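Local coordinates for 2-nitrobenzoate nitroreductase (Pseudomonas fluorescens, PDB 4Z85), which reduces the nitro group of 2-nitrobenzoate and is a flavoprotein of the flavoredoxin family that uses FMN as cofactor, at residues A[8-11]-A[12-15]; A[20-23]-A[24-27]. All coordinates share one frame; numbering follows the deposited sequence.

Contact 1 of 2, residues A[8-11]-A[12-15]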
loop_
_atom_site.group_PDB
_atom_site.type_symbol
_atom_site.label_atom_id
_atom_site.label_comp_id
_atom_site.label_asym_id
_atom_site.label_seq_id
_atom_site.Cartn_x
_atom_site.Cartn_y
_atom_site.Cartn_z
ATOM N N GLY A 8 -0.061 -25.218 2.710
ATOM C CA GLY A 8 -1.261 -26.024 2.826
ATOM C C GLY A 8 -2.496 -25.478 2.125
ATOM O O GLY A 8 -3.516 -26.170 2.048
ATOM N N LEU A 9 -2.407 -24.273 1.565
ATOM C CA LEU A 9 -3.609 -23.527 1.192
ATOM C C LEU A 9 -3.923 -23.445 -0.297
ATOM O O LEU A 9 -3.036 -23.550 -1.146
ATOM C CB LEU A 9 -3.495 -22.097 1.740
ATOM C CG LEU A 9 -3.076 -22.007 3.207
ATOM C CD1 LEU A 9 -2.974 -20.541 3.643
ATOM C CD2 LEU A 9 -4.050 -22.762 4.101
ATOM N N THR A 10 -5.199 -23.228 -0.597
ATOM C CA THR A 10 -5.640 -22.929 -1.949
ATOM C C THR A 10 -5.324 -21.470 -2.246
ATOM O O THR A 10 -5.025 -20.707 -1.326
ATOM C CB THR A 10 -7.143 -23.162 -2.128
ATOM O OG1 THR A 10 -7.872 -22.164 -1.396
ATOM C CG2 THR A 10 -7.534 -24.549 -1.610
ATOM N N ASN A 11 -5.407 -21.088 -3.513
ATOM C CA ASN A 11 -5.214 -19.689 -3.886
ATOM C C ASN A 11 -6.245 -18.774 -3.241
ATOM O O ASN A 11 -5.933 -17.642 -2.878
ATOM C CB ASN A 11 -5.248 -19.527 -5.401
ATOM C CG ASN A 11 -3.904 -19.811 -6.037
ATOM O OD1 ASN A 11 -2.874 -19.806 -5.360
ATOM N ND2 ASN A 11 -3.906 -20.077 -7.339
ATOM N N MET A 12 -7.472 -19.255 -3.086
ATOM C CA MET A 12 -8.503 -18.447 -2.438
ATOM C C MET A 12 -8.186 -18.224 -0.960
ATOM O O MET A 12 -8.399 -17.129 -0.418
ATOM C CB MET A 12 -9.876 -19.104 -2.583
ATOM C CG MET A 12 -11.030 -18.209 -2.146
ATOM S SD MET A 12 -11.085 -16.674 -3.092
ATOM C CE MET A 12 -11.010 -17.304 -4.771
ATOM N N GLN A 13 -7.678 -19.261 -0.307
ATOM C CA GLN A 13 -7.351 -19.169 1.108
ATOM C C GLN A 13 -6.186 -18.195 1.319
ATOM O O GLN A 13 -6.207 -17.360 2.241
ATOM C CB GLN A 13 -7.025 -20.552 1.672
ATOM C CG GLN A 13 -8.256 -21.467 1.716
ATOM C CD GLN A 13 -7.924 -22.899 2.115
ATOM O OE1 GLN A 13 -6.808 -23.381 1.911
ATOM N NE2 GLN A 13 -8.904 -23.584 2.700
ATOM N N LYS A 14 -5.194 -18.293 0.437
ATOM C CA LYS A 14 -4.061 -17.371 0.457
ATOM C C LYS A 14 -4.538 -15.947 0.221
ATOM O O LYS A 14 -4.141 -15.028 0.942
ATOM C CB LYS A 14 -3.009 -17.774 -0.581
ATOM C CG LYS A 14 -2.149 -18.955 -0.118
ATOM C CD LYS A 14 -1.095 -19.369 -1.136
ATOM C CE LYS A 14 -1.709 -20.038 -2.337
ATOM N NZ LYS A 14 -0.685 -20.532 -3.297
ATOM N N TYR A 15 -5.397 -15.759 -0.771
ATOM C CA TYR A 15 -5.987 -14.441 -1.010
ATOM C C TYR A 15 -6.652 -13.894 0.252
ATOM O O TYR A 15 -6.417 -12.746 0.641
ATOM C CB TYR A 15 -6.996 -14.492 -2.151
ATOM C CG TYR A 15 -7.805 -13.219 -2.295
ATOM C CD1 TYR A 15 -7.319 -12.136 -3.030
ATOM C CD2 TYR A 15 -9.049 -13.097 -1.694
ATOM C CE1 TYR A 15 -8.065 -10.972 -3.161
ATOM C CE2 TYR A 15 -9.794 -11.936 -1.816
ATOM C CZ TYR A 15 -9.300 -10.883 -2.546
ATOM O OH TYR A 15 -10.067 -9.743 -2.658
HETATM O O HOH W 1 -6.304 -26.088 1.734
#
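Gly8 reaches Gln13 through a single water, which donates to Gly8 O and to Gln13 OE1 and so ties the loop two residues before the N-cap to the first turn of helix 11-21. Leu9 comes next: its CB passes the Gln13 amide oxygen on one hand and lies 3.9 Å from Lys14 CG on the other, so aliphatic carbon backs the start of the helix.

Thr10 is the N-cap. Thr10 OG1 sits between the backbone N and the carbonyl carbon (chi1 70°), and from there it accepts from Gln13 N at 3.1 Å. Gln13 answers in kind: its side chain, extended beyond CG, runs across Thr10, and Gln13 OE1 accepts a hydrogen bond from Thr10 N at 3.0 Å, a straight bond (165°) in which the donor stands above the amide plane. The two reciprocal bonds make a capping box. Thr10 O in turn receives Lys14 N at 3.0 Å, the first regular helical bond.

Asn11 repeats that pattern with its O accepting from Tyr15 N, while its side chain works on the flank. Lys14, bent at chi3 (-71°), swings its ammonium back so that Lys14 NZ donates to Asn11 OD1 at 3.1 Å, head-on to the carbonyl. Asn11 ND2 makes a weak hydrogen bond to Asp53 of the second subunit, and Leu9 packs on Leu175 of that subunit.

The chemistry is that of a capped helix start: Thr10 N and Gln13 N are each satisfied by the other residue's side chain, Gln13 OE1 also accepts from the water, and the Lys14 ammonium probably polarises the Asn11 amide beside the subunit interface.

Contact 2 of 2, residues A[20-23]-A[24-27]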
loop_
_atom_site.group_PDB
_atom_site.type_symbol
_atom_site.label_atom_id
_atom_site.label_comp_id
_atom_site.label_asym_id
_atom_site.label_seq_id
_atom_site.Cartn_x
_atom_site.Cartn_y
_atom_site.Cartn_z
ATOM N N GLY A 20 -6.644 -10.018 4.245
ATOM C CA GLY A 20 -7.077 -9.741 5.597
ATOM C C GLY A 20 -5.995 -9.309 6.557
ATOM O O GLY A 20 -6.324 -8.773 7.629
ATOM N N SER A 21 -4.720 -9.558 6.223
ATOM C CA SER A 21 -3.649 -9.211 7.161
ATOM C C SER A 21 -2.774 -8.002 6.775
ATOM O O SER A 21 -1.975 -7.538 7.597
ATOM C CB SER A 21 -2.742 -10.426 7.395
ATOM O OG SER A 21 -2.205 -10.880 6.165
ATOM N N VAL A 22 -2.907 -7.484 5.551
ATOM C CA VAL A 22 -2.170 -6.257 5.235
ATOM C C VAL A 22 -3.162 -5.124 4.985
ATOM O O VAL A 22 -3.983 -5.180 4.079
ATOM C CB VAL A 22 -1.201 -6.414 4.012
ATOM C CG1 VAL A 22 -1.898 -7.005 2.785
ATOM C CG2 VAL A 22 -0.581 -5.057 3.655
ATOM N N GLY A 23 -3.114 -4.098 5.822
ATOM C CA GLY A 23 -4.076 -3.018 5.684
ATOM C C GLY A 23 -3.773 -1.924 6.683
ATOM O O GLY A 23 -2.870 -2.075 7.502
ATOM N N PRO A 24 -4.498 -0.809 6.599
ATOM C CA PRO A 24 -5.418 -0.531 5.499
ATOM C C PRO A 24 -4.607 -0.231 4.229
ATOM O O PRO A 24 -3.460 0.223 4.342
ATOM C CB PRO A 24 -6.167 0.708 5.998
ATOM C CG PRO A 24 -5.098 1.450 6.794
ATOM C CD PRO A 24 -4.256 0.381 7.440
ATOM N N ARG A 25 -5.169 -0.527 3.058
ATOM C CA ARG A 25 -4.491 -0.340 1.775
ATOM C C ARG A 25 -5.034 0.881 1.036
ATOM O O ARG A 25 -6.241 1.145 1.049
ATOM C CB ARG A 25 -4.645 -1.587 0.898
ATOM C CG ARG A 25 -4.122 -2.853 1.571
ATOM C CD ARG A 25 -4.113 -4.032 0.621
ATOM N NE ARG A 25 -5.429 -4.470 0.158
ATOM C CZ ARG A 25 -6.262 -5.254 0.842
ATOM N NH1 ARG A 25 -5.992 -5.617 2.083
ATOM N NH2 ARG A 25 -7.406 -5.644 0.277
ATOM N N PRO A 26 -4.144 1.635 0.379
ATOM C CA PRO A 26 -4.621 2.754 -0.438
ATOM C C PRO A 26 -5.275 2.236 -1.713
ATOM O O PRO A 26 -4.929 1.144 -2.180
ATOM C CB PRO A 26 -3.334 3.512 -0.775
ATOM C CG PRO A 26 -2.285 2.401 -0.829
ATOM C CD PRO A 26 -2.686 1.422 0.255
ATOM N N ILE A 27 -6.193 3.017 -2.263
ATOM C CA ILE A 27 -6.982 2.590 -3.425
ATOM C C ILE A 27 -6.672 3.463 -4.628
ATOM O O ILE A 27 -6.838 4.682 -4.592
ATOM C CB ILE A 27 -8.480 2.643 -3.129
ATOM C CG1 ILE A 27 -8.799 1.795 -1.892
ATOM C CG2 ILE A 27 -9.285 2.107 -4.326
ATOM C CD1 ILE A 27 -10.236 1.991 -1.382
#
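The guanidinium of Arg25 is the flat group that matters here, and Val22 O meets it at the edge: the oxygen lies only 3° out of the guanidinium plane. No atom of 20-23 covers either face. Arg25 NH1 donates to Val22 O at 2.9 Å and arrives almost end-on to the carbonyl (C=O...N 173°). The side chain gets there by folding back on itself: CG stands beside the backbone N (chi1 -57°), and a bend at chi3 turns the head toward the chain it has just left. On the way Arg25 CG passes 3.4 Å from Val22 O, and Arg25 CD comes within 4.3 Å of Val22 CG1, a loose contact.

The turn between the bonded residues is Gly23-Pro24, joined by a cis peptide. The cis bond puts Gly23 CA and Pro24 CA on the same side of the peptide, 2.8 Å apart, and bends the chain sharply at a point where Gly23 itself is nearly fully extended.

Arg25 NH1 has a second acceptor in Thr19 O, close to the end of helix 11-21, and Arg25 NE is hydrogen-bonded to Ser45 OG on strand 39-52. With an alanine here, the carbonyls of Val22 and Thr19 would probably lose this donor, and the bend after the helix would be less firmly tied to the barrel strand. Across the dimer, Pro24 packs on Pro24 of the second subunit.

Through NH1 this buried arginine thus grips two backbone carbonyls, those of Val22 and Thr19, and through NE it holds a serine hydroxyl; together these bonds pin the helix exit, the cis-proline bend and the barrel to one another.

In the fold
Contact 1 and contact 2 mark the beginning and the exit of helix 11-21, in series along the chain. Their centres are about 18 Å apart and their nearest atoms about 5 Å, without touching. The environments differ: contact 1 is a surface contact with its centre about 24 Å from that of the chain, whereas 20-27 is buried, about 12 Å from it, and leads into barrel strand 28-33. Both ends of the helix meet the second subunit, so the two contacts share the dimer interface. Neither contact is known to touch FMN, so no part in flavin binding is claimed for them.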